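PDB 2HQ7: protein, related to general stress protein 26(GS26) of B.subtilis from Clostridium acetobutylicum, which is of uncharacterised function but, as a general stress protein 26 relative in the pyridoxamine 5'-phosphate oxidase family, probably binds a flavin and acts as an oxidoreductase. Local coordinates for residues 21-26 with 66-71; 44-49 with 138-143; 52-57 with 116-121; 82-87 with 124-129. One frame throughout, in Å; residues are numbered along the deposited sequence.

All four contacts belong to one curled antiparallel sheet, the split-barrel framework of this flavin-binding clan. Contact 1 pairs strands 20-26 and 67-74 and closes before contact 4, between strands 79-90 and 117-131, opens; strands 67-74 and 79-90 are neighbours, so the two lie side by side, centres about 9 Å apart, and both reach the second subunit. Contact 3 joins strands 47-53 and 117-131, its centre about 20 Å from that of contact 4. Contact 2, about 7 Å from contact 4 between centres, packs the C-terminal turn against the turn leading into strand 47-53. Contacts 3 and 4 both fall between its segments, so distant parts of the chain are knitted into one sheet.

Contact 1: residues 21-26 with 66-71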
loop_
_atom_site.group_PDB
_atom_site.type_symbol
_atom_site.label_atom_id
_atom_site.label_comp_id
_atom_site.label_asym_id
_atom_site.label_seq_id
_atom_site.Cartn_x
_atom_site.Cartn_y
_atom_site.Cartn_z
ATOM N N VAL B 21 6.709 -6.624 0.441
ATOM C CA VAL B 21 5.294 -6.551 0.168
ATOM C C VAL B 21 4.717 -5.425 0.992
ATOM O O VAL B 21 5.094 -5.231 2.156
ATOM C CB VAL B 21 4.551 -7.892 0.487
ATOM C CG1 VAL B 21 4.597 -8.188 1.895
ATOM C CG2 VAL B 21 3.115 -7.805 0.076
HETATM N N MSE B 22 3.760 -4.726 0.400
HETATM C CA MSE B 22 3.081 -3.622 1.065
HETATM C C MSE B 22 1.897 -4.210 1.793
HETATM O O MSE B 22 1.087 -4.924 1.179
HETATM C CB MSE B 22 2.512 -2.672 0.060
HETATM C CG MSE B 22 3.355 -2.296 -1.109
HETATM SE SE MSE B 22 4.084 -0.673 -0.597
HETATM C CE MSE B 22 5.657 -1.496 0.220
ATOM N N VAL B 23 1.747 -3.910 3.065
ATOM C CA VAL B 23 0.704 -4.553 3.850
ATOM C C VAL B 23 -0.233 -3.490 4.388
ATOM O O VAL B 23 0.188 -2.620 5.173
ATOM C CB VAL B 23 1.282 -5.298 5.035
ATOM C CG1 VAL B 23 0.157 -5.881 5.865
ATOM C CG2 VAL B 23 2.255 -6.336 4.585
ATOM N N GLY B 24 -1.501 -3.577 4.001
ATOM C CA GLY B 24 -2.510 -2.676 4.499
ATOM C C GLY B 24 -3.232 -3.232 5.722
ATOM O O GLY B 24 -3.647 -4.364 5.722
ATOM N N THR B 25 -3.363 -2.413 6.755
ATOM C CA THR B 25 -4.016 -2.787 7.977
ATOM C C THR B 25 -4.989 -1.686 8.398
ATOM O O THR B 25 -4.947 -0.578 7.892
ATOM C CB THR B 25 -3.004 -2.996 9.132
ATOM O OG1 THR B 25 -2.176 -1.834 9.262
ATOM C CG2 THR B 25 -2.162 -4.199 8.927
ATOM N N ASN B 26 -5.852 -2.025 9.336
ATOM C CA ASN B 26 -6.802 -1.081 9.907
ATOM C C ASN B 26 -6.162 -0.375 11.079
ATOM O O ASN B 26 -5.980 -0.981 12.115
ATOM C CB ASN B 26 -8.043 -1.796 10.356
ATOM C CG ASN B 26 -8.847 -2.340 9.199
ATOM O OD1 ASN B 26 -9.211 -3.506 9.179
ATOM N ND2 ASN B 26 -9.116 -1.503 8.236
ATOM N N ASN B 66 -7.552 -8.362 12.366
ATOM C CA ASN B 66 -6.581 -9.043 11.501
ATOM C C ASN B 66 -6.966 -9.061 10.032
ATOM O O ASN B 66 -6.430 -9.832 9.269
ATOM C CB ASN B 66 -6.347 -10.480 11.993
ATOM C CG ASN B 66 -7.568 -11.373 11.825
ATOM O OD1 ASN B 66 -8.648 -10.916 11.453
ATOM N ND2 ASN B 66 -7.377 -12.659 12.028
ATOM N N LYS B 67 -7.866 -8.170 9.634
ATOM C CA LYS B 67 -8.255 -8.022 8.251
ATOM C C LYS B 67 -7.236 -7.123 7.581
ATOM O O LYS B 67 -6.969 -5.983 8.002
ATOM C CB LYS B 67 -9.652 -7.433 8.151
ATOM C CG LYS B 67 -10.768 -8.354 8.718
ATOM C CD LYS B 67 -12.139 -7.719 8.467
ATOM C CE LYS B 67 -13.237 -8.565 9.114
ATOM N NZ LYS B 67 -14.568 -8.290 8.533
ATOM N N ILE B 68 -6.596 -7.674 6.572
ATOM C CA ILE B 68 -5.524 -6.961 5.965
ATOM C C ILE B 68 -5.600 -7.115 4.464
ATOM O O ILE B 68 -6.393 -7.904 3.907
ATOM C CB ILE B 68 -4.118 -7.410 6.484
ATOM C CG1 ILE B 68 -3.750 -8.802 5.995
ATOM C CG2 ILE B 68 -3.986 -7.305 7.999
ATOM C CD1 ILE B 68 -2.242 -8.961 5.847
ATOM N N CYS B 69 -4.731 -6.392 3.798
ATOM C CA CYS B 69 -4.495 -6.683 2.412
ATOM C C CYS B 69 -3.025 -6.557 2.102
ATOM O O CYS B 69 -2.269 -5.872 2.800
ATOM C CB CYS B 69 -5.335 -5.801 1.522
ATOM S SG CYS B 69 -4.659 -4.205 1.265
ATOM N N LEU B 70 -2.610 -7.286 1.096
ATOM C CA LEU B 70 -1.227 -7.190 0.551
ATOM C C LEU B 70 -1.259 -6.550 -0.806
ATOM O O LEU B 70 -2.200 -6.776 -1.585
ATOM C CB LEU B 70 -0.602 -8.580 0.391
ATOM C CG LEU B 70 -0.476 -9.522 1.601
ATOM C CD1 LEU B 70 0.447 -10.725 1.258
ATOM C CD2 LEU B 70 0.096 -8.798 2.735
ATOM N N TYR B 71 -0.224 -5.792 -1.141
ATOM C CA TYR B 71 -0.122 -5.216 -2.495
ATOM C C TYR B 71 1.279 -5.393 -3.070
ATOM O O TYR B 71 2.266 -5.167 -2.376
ATOM C CB TYR B 71 -0.497 -3.730 -2.467
ATOM C CG TYR B 71 -0.697 -3.117 -3.827
ATOM C CD1 TYR B 71 -1.913 -3.237 -4.485
ATOM C CD2 TYR B 71 0.319 -2.445 -4.457
ATOM C CE1 TYR B 71 -2.106 -2.692 -5.744
ATOM C CE2 TYR B 71 0.128 -1.898 -5.727
ATOM C CZ TYR B 71 -1.090 -2.033 -6.349
ATOM O OH TYR B 71 -1.266 -1.496 -7.598
HETATM O O HOH W 1 -5.924 -4.855 10.150
#
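Val21 reaches across to Leu70 with CG2, which lies 3.8 Å from Leu70 CB; CG2 stands anti to the backbone N of Val21, and this turns the methyl toward the partner strand. Met22, a selenomethionine in the crystal, pairs through its backbone: Met22 N donates to Tyr71 O, and Tyr71 N returns a bond of 2.8 Å to Met22 O. Met22 CG still lies against Tyr71 O; beyond it the chain, bent at chi2 and chi3, leads the selenium away. Val23 forms a non-hydrogen-bonded pair with Leu70. Its two methyls divide the work, CG2 lying alongside Leu70 CD2 at 3.8 Å and CG1 meeting Ile68 CD1 at 3.9 Å. Branched aliphatic residues suit this face, which continues onto Leu50 and Phe122. Gly24 pairs with Cys69, whose SG lies on the other face, within 4.2 Å of Gly24 CA; the lack of a side chain leaves room for the sulfur. Gly24 N donates to Cys69 O at 2.7 Å, and Cys69 N to Gly24 O. Thr25 turns CG2 to Ile68 CG2, 3.7 Å away, while its OG1 bonds to Arg61. At Asn26 a water joins the strands, accepting from Asn26 N and donating to Lys67 O at 2.6 Å. This is regular antiparallel pairing within the beta barrel of the pyridoxamine 5'-phosphate oxidase family, one face in the core and the other, with Cys69 and Tyr71, at the dimer interface.

Contact 2: residues 44-49 with 138-143; sequences GLKKFW and FKIDEI
Leu45 and Ile140 meet where the chain's end folds back over a turn, and Leu45 touches three residues of the 138-143 segment. Its CB lies 3.9 Å from Ile140 CD1, and its CD1 reaches farther, to Phe138 CE2 at 4.0 Å, with the two side chains crossing at about a right angle. The same CD1 methyl approaches Ile143 CD1 at 4.3 Å. With CG of Leu45 anti to its own carbonyl carbon (chi1 -53°), the branched end is carried into this apolar group. Beside it, Lys46 lends CG to Ile140 CG2, 4.1 Å away; a lysine suits this exposed margin, its aliphatic CG packing while the chain beyond leads away. Behind this first shell, Ile143 CD1 sits 3.7 Å above the plane of the Phe138 ring, toward its rim. A tight turn puts it there: Lys139 O accepts from both Glu142 N and Ile143 N. Leu8, Ser11 and Asn12 of helix 5-16 pack on Leu45, and Leu81 touches both Leu45 and Phe138. Lys46 and Lys47 both face Asp43, a classic beta bulge. No hydrogen bond crosses between the segments, and Leu45 O, 3.5 Å from Ile140 CD1, is buried without a polar partner. The contact therefore relies on apolar packing and pays a polar cost at that carbonyl.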
loop_
_atom_site.group_PDB
_atom_site.type_symbol
_atom_site.label_atom_id
_atom_site.label_comp_id
_atom_site.label_asym_id
_atom_site.label_seq_id
_atom_site.Cartn_x
_atom_site.Cartn_y
_atom_site.Cartn_z
ATOM N N GLY B 44 1.962 -20.008 -3.882
ATOM C CA GLY B 44 1.169 -19.381 -4.915
ATOM C C GLY B 44 0.570 -18.076 -4.430
ATOM O O GLY B 44 1.279 -17.268 -3.829
ATOM N N LEU B 45 -0.724 -17.876 -4.683
ATOM C CA LEU B 45 -1.444 -16.687 -4.175
ATOM C C LEU B 45 -2.294 -16.997 -2.958
ATOM O O LEU B 45 -3.048 -16.148 -2.473
ATOM C CB LEU B 45 -2.367 -16.110 -5.235
ATOM C CG LEU B 45 -1.784 -15.787 -6.598
ATOM C CD1 LEU B 45 -2.849 -15.133 -7.449
ATOM C CD2 LEU B 45 -0.598 -14.898 -6.420
ATOM N N LYS B 46 -2.148 -18.198 -2.435
ATOM C CA LYS B 46 -2.980 -18.657 -1.322
ATOM C C LYS B 46 -2.485 -18.215 0.035
ATOM O O LYS B 46 -3.279 -17.970 0.953
ATOM C CB LYS B 46 -2.989 -20.202 -1.312
ATOM C CG LYS B 46 -3.413 -20.844 -2.619
ATOM C CD LYS B 46 -3.660 -22.352 -2.483
ATOM C CE LYS B 46 -2.496 -23.200 -3.002
ATOM N NZ LYS B 46 -2.602 -24.659 -2.565
ATOM N N LYS B 47 -1.170 -18.210 0.210
ATOM C CA LYS B 47 -0.600 -18.075 1.551
ATOM C C LYS B 47 0.755 -17.388 1.491
ATOM O O LYS B 47 1.602 -17.704 0.654
ATOM C CB LYS B 47 -0.484 -19.447 2.273
ATOM C CG LYS B 47 -1.392 -19.610 3.492
ATOM C CD LYS B 47 -1.111 -20.893 4.300
ATOM C CE LYS B 47 -2.125 -21.143 5.438
ATOM N NZ LYS B 47 -1.660 -22.163 6.472
ATOM N N PHE B 48 0.939 -16.426 2.389
ATOM C CA PHE B 48 2.189 -15.683 2.493
ATOM C C PHE B 48 2.674 -15.704 3.929
ATOM O O PHE B 48 1.909 -15.490 4.863
ATOM C CB PHE B 48 1.974 -14.255 2.052
ATOM C CG PHE B 48 1.766 -14.126 0.593
ATOM C CD1 PHE B 48 0.557 -14.524 0.022
ATOM C CD2 PHE B 48 2.778 -13.690 -0.220
ATOM C CE1 PHE B 48 0.350 -14.448 -1.318
ATOM C CE2 PHE B 48 2.566 -13.597 -1.584
ATOM C CZ PHE B 48 1.357 -13.992 -2.125
ATOM N N TRP B 49 3.959 -15.885 4.109
ATOM C CA TRP B 49 4.558 -15.794 5.434
ATOM C C TRP B 49 5.463 -14.587 5.366
ATOM O O TRP B 49 6.282 -14.473 4.452
ATOM C CB TRP B 49 5.365 -17.063 5.738
ATOM C CG TRP B 49 4.516 -18.258 6.012
ATOM C CD1 TRP B 49 4.094 -18.688 7.221
ATOM C CD2 TRP B 49 3.982 -19.175 5.050
ATOM N NE1 TRP B 49 3.309 -19.797 7.076
ATOM C CE2 TRP B 49 3.281 -20.148 5.753
ATOM C CE3 TRP B 49 4.094 -19.301 3.669
ATOM C CZ2 TRP B 49 2.613 -21.190 5.115
ATOM C CZ3 TRP B 49 3.453 -20.324 3.037
ATOM C CH2 TRP B 49 2.726 -21.279 3.765
ATOM N N PHE B 138 -10.862 -11.740 -8.621
ATOM C CA PHE B 138 -11.074 -13.194 -8.556
ATOM C C PHE B 138 -11.071 -13.667 -7.135
ATOM O O PHE B 138 -10.405 -13.066 -6.297
ATOM C CB PHE B 138 -9.948 -13.894 -9.307
ATOM C CG PHE B 138 -8.573 -13.458 -8.872
ATOM C CD1 PHE B 138 -7.965 -12.337 -9.444
ATOM C CD2 PHE B 138 -7.880 -14.175 -7.913
ATOM C CE1 PHE B 138 -6.697 -11.938 -9.036
ATOM C CE2 PHE B 138 -6.620 -13.786 -7.502
ATOM C CZ PHE B 138 -6.016 -12.667 -8.065
ATOM N N LYS B 139 -11.788 -14.755 -6.858
ATOM C CA LYS B 139 -11.662 -15.465 -5.588
ATOM C C LYS B 139 -10.538 -16.478 -5.703
ATOM O O LYS B 139 -10.349 -17.088 -6.758
ATOM C CB LYS B 139 -12.950 -16.197 -5.211
ATOM C CG LYS B 139 -14.172 -15.324 -5.007
ATOM C CD LYS B 139 -15.328 -16.191 -4.456
ATOM C CE LYS B 139 -16.692 -15.464 -4.532
ATOM N NZ LYS B 139 -17.818 -16.231 -3.888
ATOM N N ILE B 140 -9.784 -16.664 -4.623
ATOM C CA ILE B 140 -8.626 -17.551 -4.652
ATOM C C ILE B 140 -9.049 -18.954 -5.049
ATOM O O ILE B 140 -8.429 -19.562 -5.910
ATOM C CB ILE B 140 -7.885 -17.589 -3.286
ATOM C CG1 ILE B 140 -7.145 -16.292 -3.075
ATOM C CG2 ILE B 140 -6.826 -18.689 -3.244
ATOM C CD1 ILE B 140 -6.142 -16.040 -4.132
ATOM N N ASP B 141 -10.127 -19.438 -4.444
ATOM C CA ASP B 141 -10.644 -20.776 -4.730
ATOM C C ASP B 141 -11.042 -20.998 -6.205
ATOM O O ASP B 141 -11.123 -22.152 -6.636
ATOM C CB ASP B 141 -11.807 -21.128 -3.776
ATOM C CG ASP B 141 -13.158 -20.635 -4.268
ATOM O OD1 ASP B 141 -13.790 -21.342 -5.083
ATOM O OD2 ASP B 141 -13.616 -19.567 -3.804
ATOM N N GLU B 142 -11.277 -19.918 -6.959
ATOM C CA GLU B 142 -11.575 -20.005 -8.389
ATOM C C GLU B 142 -10.295 -20.134 -9.218
ATOM O O GLU B 142 -10.198 -20.977 -10.107
ATOM C CB GLU B 142 -12.364 -18.772 -8.868
ATOM C CG GLU B 142 -13.774 -18.600 -8.270
ATOM C CD GLU B 142 -14.438 -17.225 -8.588
ATOM O OE1 GLU B 142 -13.768 -16.258 -9.068
ATOM O OE2 GLU B 142 -15.660 -17.123 -8.327
ATOM N N ILE B 143 -9.308 -19.294 -8.921
ATOM C CA ILE B 143 -8.066 -19.223 -9.707
ATOM C C ILE B 143 -7.211 -20.504 -9.591
ATOM O O ILE B 143 -6.122 -20.575 -10.147
ATOM C CB ILE B 143 -7.228 -17.942 -9.328
ATOM C CG1 ILE B 143 -6.325 -17.503 -10.498
ATOM C CG2 ILE B 143 -6.433 -18.171 -8.042
ATOM C CD1 ILE B 143 -5.810 -16.028 -10.448
#

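Contact 3: residues 52-57 with 116-121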
loop_
_atom_site.group_PDB
_atom_site.type_symbol
_atom_site.label_atom_id
_atom_site.label_comp_id
_atom_site.label_asym_id
_atom_site.label_seq_id
_atom_site.Cartn_x
_atom_site.Cartn_y
_atom_site.Cartn_z
ATOM N N THR B 52 8.232 -8.831 9.943
ATOM C CA THR B 52 8.300 -7.430 10.300
ATOM C C THR B 52 8.871 -7.291 11.703
ATOM O O THR B 52 9.005 -8.281 12.453
ATOM C CB THR B 52 6.916 -6.754 10.176
ATOM O OG1 THR B 52 7.072 -5.328 10.103
ATOM C CG2 THR B 52 5.980 -7.159 11.340
ATOM N N ASN B 53 9.226 -6.060 12.048
ATOM C CA ASN B 53 9.732 -5.766 13.383
ATOM C C ASN B 53 8.620 -5.803 14.434
ATOM O O ASN B 53 7.532 -5.269 14.225
ATOM C CB ASN B 53 10.453 -4.422 13.398
ATOM C CG ASN B 53 9.562 -3.278 12.913
ATOM O OD1 ASN B 53 9.540 -2.938 11.711
ATOM N ND2 ASN B 53 8.790 -2.709 13.837
ATOM N N THR B 54 8.901 -6.460 15.559
ATOM C CA THR B 54 7.993 -6.443 16.698
ATOM C C THR B 54 7.768 -4.996 17.093
ATOM O O THR B 54 8.711 -4.290 17.427
ATOM C CB THR B 54 8.568 -7.176 17.898
ATOM O OG1 THR B 54 9.142 -8.411 17.464
ATOM C CG2 THR B 54 7.474 -7.435 18.953
ATOM N N SER B 55 6.528 -4.551 16.961
ATOM C CA SER B 55 6.048 -3.320 17.588
ATOM C C SER B 55 4.807 -3.725 18.371
ATOM O O SER B 55 3.934 -4.428 17.852
ATOM C CB SER B 55 5.740 -2.229 16.541
ATOM O OG SER B 55 4.352 -2.077 16.278
ATOM N N THR B 56 4.733 -3.322 19.630
ATOM C CA THR B 56 3.533 -3.585 20.423
ATOM C C THR B 56 2.281 -2.975 19.777
ATOM O O THR B 56 1.227 -3.584 19.801
ATOM C CB THR B 56 3.676 -3.041 21.840
ATOM O OG1 THR B 56 3.921 -1.630 21.772
ATOM C CG2 THR B 56 4.813 -3.741 22.564
ATOM N N ARG B 57 2.408 -1.781 19.207
ATOM C CA ARG B 57 1.316 -1.161 18.451
ATOM C C ARG B 57 0.742 -2.134 17.413
ATOM O O ARG B 57 -0.424 -2.486 17.473
ATOM C CB ARG B 57 1.804 0.132 17.762
ATOM C CG ARG B 57 0.742 1.204 17.509
ATOM C CD ARG B 57 1.247 2.631 17.851
ATOM N N ASP B 116 13.022 -8.623 17.955
ATOM C CA ASP B 116 12.349 -7.870 16.935
ATOM C C ASP B 116 11.888 -8.673 15.712
ATOM O O ASP B 116 11.349 -8.084 14.776
ATOM C CB ASP B 116 13.257 -6.740 16.451
ATOM C CG ASP B 116 13.684 -5.824 17.578
ATOM O OD1 ASP B 116 12.807 -5.373 18.347
ATOM O OD2 ASP B 116 14.903 -5.581 17.705
ATOM N N TYR B 117 12.136 -9.979 15.693
ATOM C CA TYR B 117 11.713 -10.825 14.592
ATOM C C TYR B 117 10.307 -11.303 14.903
ATOM O O TYR B 117 10.105 -12.087 15.814
ATOM C CB TYR B 117 12.693 -11.982 14.436
ATOM C CG TYR B 117 12.308 -13.113 13.477
ATOM C CD1 TYR B 117 11.719 -12.857 12.264
ATOM C CD2 TYR B 117 12.580 -14.437 13.796
ATOM C CE1 TYR B 117 11.378 -13.897 11.391
ATOM C CE2 TYR B 117 12.236 -15.502 12.923
ATOM C CZ TYR B 117 11.628 -15.217 11.733
ATOM O OH TYR B 117 11.299 -16.237 10.863
ATOM N N THR B 118 9.333 -10.797 14.161
ATOM C CA THR B 118 7.954 -11.295 14.212
ATOM C C THR B 118 7.631 -11.971 12.881
ATOM O O THR B 118 7.985 -11.469 11.826
ATOM C CB THR B 118 6.963 -10.148 14.492
ATOM O OG1 THR B 118 7.081 -9.759 15.862
ATOM C CG2 THR B 118 5.479 -10.544 14.211
ATOM N N ALA B 119 7.005 -13.143 12.935
ATOM C CA ALA B 119 6.604 -13.831 11.728
ATOM C C ALA B 119 5.094 -13.868 11.674
ATOM O O ALA B 119 4.429 -14.110 12.694
ATOM C CB ALA B 119 7.162 -15.217 11.693
ATOM N N LEU B 120 4.558 -13.640 10.490
ATOM C CA LEU B 120 3.098 -13.623 10.277
ATOM C C LEU B 120 2.699 -14.564 9.164
ATOM O O LEU B 120 3.466 -14.828 8.258
ATOM C CB LEU B 120 2.626 -12.203 9.933
ATOM C CG LEU B 120 3.035 -11.228 11.022
ATOM C CD1 LEU B 120 4.361 -10.622 10.602
ATOM C CD2 LEU B 120 2.042 -10.158 11.250
ATOM N N CYS B 121 1.498 -15.108 9.247
ATOM C CA CYS B 121 0.977 -15.909 8.135
ATOM C C CYS B 121 -0.307 -15.257 7.597
ATOM O O CYS B 121 -1.284 -15.105 8.332
ATOM C CB CYS B 121 0.734 -17.325 8.614
ATOM S SG CYS B 121 0.155 -18.379 7.323
HETATM O O HOH W 2 11.337 -3.906 16.808
#
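This contact joins strands 47-53 and 117-131 of the barrel sheet near the turn that leads into helix 56-64. Thr52 and Thr118 form a hydrogen-bonded pair: Thr118 N donates to Thr52 O at 3.1 Å, nearly along the C=O axis, and Thr52 N donates to Thr118 O at 3.3 Å. On the same face Thr52 CG2 meets Leu120 CD1 at 3.9 Å. CG2 lies between the backbone N and the carbonyl carbon, leaving OG1 anti to the N (chi1 -161°) and the methyl for the apolar neighbour. Beta-branched threonine suits such an extended, mixed position. Farther on, Thr54 N donates to Asp116 O at 3.0 Å from well above the carbonyl plane, consistent with less regular pairing here. The hydroxyls Thr54 OG1 and Thr118 OG1 lie 2.9 Å apart, their side chains crossing at about a right angle, and Thr54 OG1 also bonds to Pro115 O. A water donates to Thr54 O at 2.7 Å and, more weakly, to Asp116 OD1. Next in the chain, Ser55 uses OG to cap the backbone N of Met58, a small hydroxyl fit for that role. The arrangement is a strand-to-helix junction with a serine N-cap.

Contact 4: residues 82-87 with 124-129; sequences MLVGTI and AEWGNY
Val84 packs against Trp126 across an antiparallel pair that carries a classic beta bulge, within the barrel sheet of this family. Followed outward, Val84 CB lies over one face of the indole, 3.9 Å from the centroid of the five-membered ring and 20° off its normal, a CH-pi contact. CG1, anti to the backbone N (chi1 172°), reaches Trp126 NE1 at 3.6 Å, while CG2 stands 3.8 Å from Trp126 CZ2. A compact branched residue thus spreads along the indole, the two side chains pointing the same way. Tyr31 of the second subunit also packs on Val84. Farther along the indole, the methyl of selenomethionine Met82 meets the six-membered ring, Met82 CE being 3.6 Å from Trp126 CH2; a long, flexible chain bent at its end suits that reach. On the other face Leu83 CB touches Ala124 CB, and Gly127 pairs with Leu83, their CA atoms 4.2 Å apart; Gly127 CA is close to Met82 O, and glycine suits so near an approach. At the bulge Glu125 and Trp126 both face Val84, and the register slips by one before Gly85, which lies close to Ala124 with no side chain to intrude. Beyond it a water accepts from Thr86 OG1 and donates to Glu125 OE2, which also forms a weak bond to Tyr31 of the second subunit. Val84 O takes two donors, Glu125 N at 2.6 Å and Trp126 N at 3.3 Å.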
loop_
_atom_site.group_PDB
_atom_site.type_symbol
_atom_site.label_atom_id
_atom_site.label_comp_id
_atom_site.label_asym_id
_atom_site.label_seq_id
_atom_site.Cartn_x
_atom_site.Cartn_y
_atom_site.Cartn_z
HETATM N N MSE B 82 -3.417 -7.000 -5.796
HETATM C CA MSE B 82 -3.829 -6.873 -4.409
HETATM C C MSE B 82 -4.509 -8.140 -3.963
HETATM O O MSE B 82 -5.390 -8.647 -4.654
HETATM C CB MSE B 82 -4.819 -5.728 -4.220
HETATM C CG MSE B 82 -5.491 -5.760 -2.854
HETATM SE SE MSE B 82 -6.928 -4.537 -2.605
HETATM C CE MSE B 82 -8.450 -5.325 -3.573
ATOM N N LEU B 83 -4.149 -8.608 -2.766
ATOM C CA LEU B 83 -4.786 -9.769 -2.175
ATOM C C LEU B 83 -5.371 -9.344 -0.868
ATOM O O LEU B 83 -4.716 -8.606 -0.113
ATOM C CB LEU B 83 -3.788 -10.892 -1.923
ATOM C CG LEU B 83 -3.031 -11.389 -3.159
ATOM C CD1 LEU B 83 -1.863 -12.303 -2.709
ATOM C CD2 LEU B 83 -3.930 -12.123 -4.182
ATOM N N VAL B 84 -6.571 -9.848 -0.584
ATOM C CA VAL B 84 -7.339 -9.507 0.600
ATOM C C VAL B 84 -7.591 -10.765 1.442
ATOM O O VAL B 84 -7.880 -11.845 0.912
ATOM C CB VAL B 84 -8.677 -8.850 0.208
ATOM C CG1 VAL B 84 -9.598 -8.677 1.484
ATOM C CG2 VAL B 84 -8.426 -7.566 -0.471
ATOM N N GLY B 85 -7.479 -10.623 2.751
ATOM C CA GLY B 85 -7.445 -11.778 3.644
ATOM C C GLY B 85 -7.174 -11.401 5.072
ATOM O O GLY B 85 -7.368 -10.267 5.440
ATOM N N THR B 86 -6.775 -12.390 5.875
ATOM C CA THR B 86 -6.516 -12.221 7.290
ATOM C C THR B 86 -5.156 -12.784 7.655
ATOM O O THR B 86 -4.644 -13.704 7.018
ATOM C CB THR B 86 -7.525 -13.007 8.148
ATOM O OG1 THR B 86 -7.465 -14.366 7.746
ATOM C CG2 THR B 86 -8.916 -12.501 7.963
ATOM N N ILE B 87 -4.592 -12.247 8.716
ATOM C CA ILE B 87 -3.215 -12.526 9.071
ATOM C C ILE B 87 -3.165 -13.027 10.520
ATOM O O ILE B 87 -3.942 -12.588 11.347
ATOM C CB ILE B 87 -2.389 -11.262 8.889
ATOM C CG1 ILE B 87 -0.908 -11.598 8.772
ATOM C CG2 ILE B 87 -2.689 -10.255 10.021
ATOM C CD1 ILE B 87 -0.120 -10.560 8.033
ATOM N N ALA B 124 -4.968 -15.537 1.836
ATOM C CA ALA B 124 -5.755 -14.728 0.896
ATOM C C ALA B 124 -7.136 -15.302 0.624
ATOM O O ALA B 124 -7.280 -16.491 0.410
ATOM C CB ALA B 124 -4.979 -14.543 -0.463
ATOM N N GLU B 125 -8.153 -14.445 0.630
ATOM C CA GLU B 125 -9.523 -14.837 0.269
ATOM C C GLU B 125 -9.810 -14.477 -1.193
ATOM O O GLU B 125 -10.405 -15.265 -1.927
ATOM C CB GLU B 125 -10.533 -14.138 1.164
ATOM C CG GLU B 125 -10.500 -14.582 2.661
ATOM C CD GLU B 125 -11.078 -13.518 3.603
ATOM O OE1 GLU B 125 -11.954 -12.730 3.153
ATOM O OE2 GLU B 125 -10.636 -13.453 4.777
ATOM N N TRP B 126 -9.404 -13.277 -1.610
ATOM C CA TRP B 126 -9.561 -12.883 -3.015
ATOM C C TRP B 126 -8.526 -11.870 -3.450
ATOM O O TRP B 126 -7.722 -11.400 -2.654
ATOM C CB TRP B 126 -10.981 -12.348 -3.283
ATOM C CG TRP B 126 -11.379 -11.174 -2.473
ATOM C CD1 TRP B 126 -11.885 -11.194 -1.215
ATOM C CD2 TRP B 126 -11.341 -9.793 -2.874
ATOM N NE1 TRP B 126 -12.145 -9.906 -0.792
ATOM C CE2 TRP B 126 -11.830 -9.031 -1.796
ATOM C CE3 TRP B 126 -10.936 -9.131 -4.035
ATOM C CZ2 TRP B 126 -11.923 -7.633 -1.842
ATOM C CZ3 TRP B 126 -11.032 -7.755 -4.079
ATOM C CH2 TRP B 126 -11.518 -7.019 -2.988
ATOM N N GLY B 127 -8.555 -11.536 -4.720
ATOM C CA GLY B 127 -7.669 -10.519 -5.204
ATOM C C GLY B 127 -8.168 -9.782 -6.398
ATOM O O GLY B 127 -9.256 -10.033 -6.926
ATOM N N ASN B 128 -7.303 -8.867 -6.813
ATOM C CA ASN B 128 -7.545 -7.978 -7.866
ATOM C C ASN B 128 -6.246 -7.776 -8.604
ATOM O O ASN B 128 -5.251 -7.409 -8.004
ATOM C CB ASN B 128 -8.005 -6.673 -7.271
ATOM C CG ASN B 128 -8.900 -5.991 -8.155
ATOM O OD1 ASN B 128 -8.556 -4.971 -8.724
ATOM N ND2 ASN B 128 -10.041 -6.610 -8.409
ATOM N N TYR B 129 -6.225 -8.077 -9.887
ATOM C CA TYR B 129 -5.062 -7.811 -10.709
ATOM C C TYR B 129 -5.337 -6.545 -11.480
ATOM O O TYR B 129 -6.331 -6.487 -12.211
ATOM C CB TYR B 129 -4.845 -8.971 -11.673
ATOM C CG TYR B 129 -3.714 -8.801 -12.632
ATOM C CD1 TYR B 129 -2.396 -8.961 -12.211
ATOM C CD2 TYR B 129 -3.949 -8.503 -13.972
ATOM C CE1 TYR B 129 -1.335 -8.817 -13.097
ATOM C CE2 TYR B 129 -2.896 -8.360 -14.872
ATOM C CZ TYR B 129 -1.584 -8.524 -14.427
ATOM O OH TYR B 129 -0.515 -8.387 -15.309
HETATM O O HOH W 3 -8.670 -15.277 5.342
#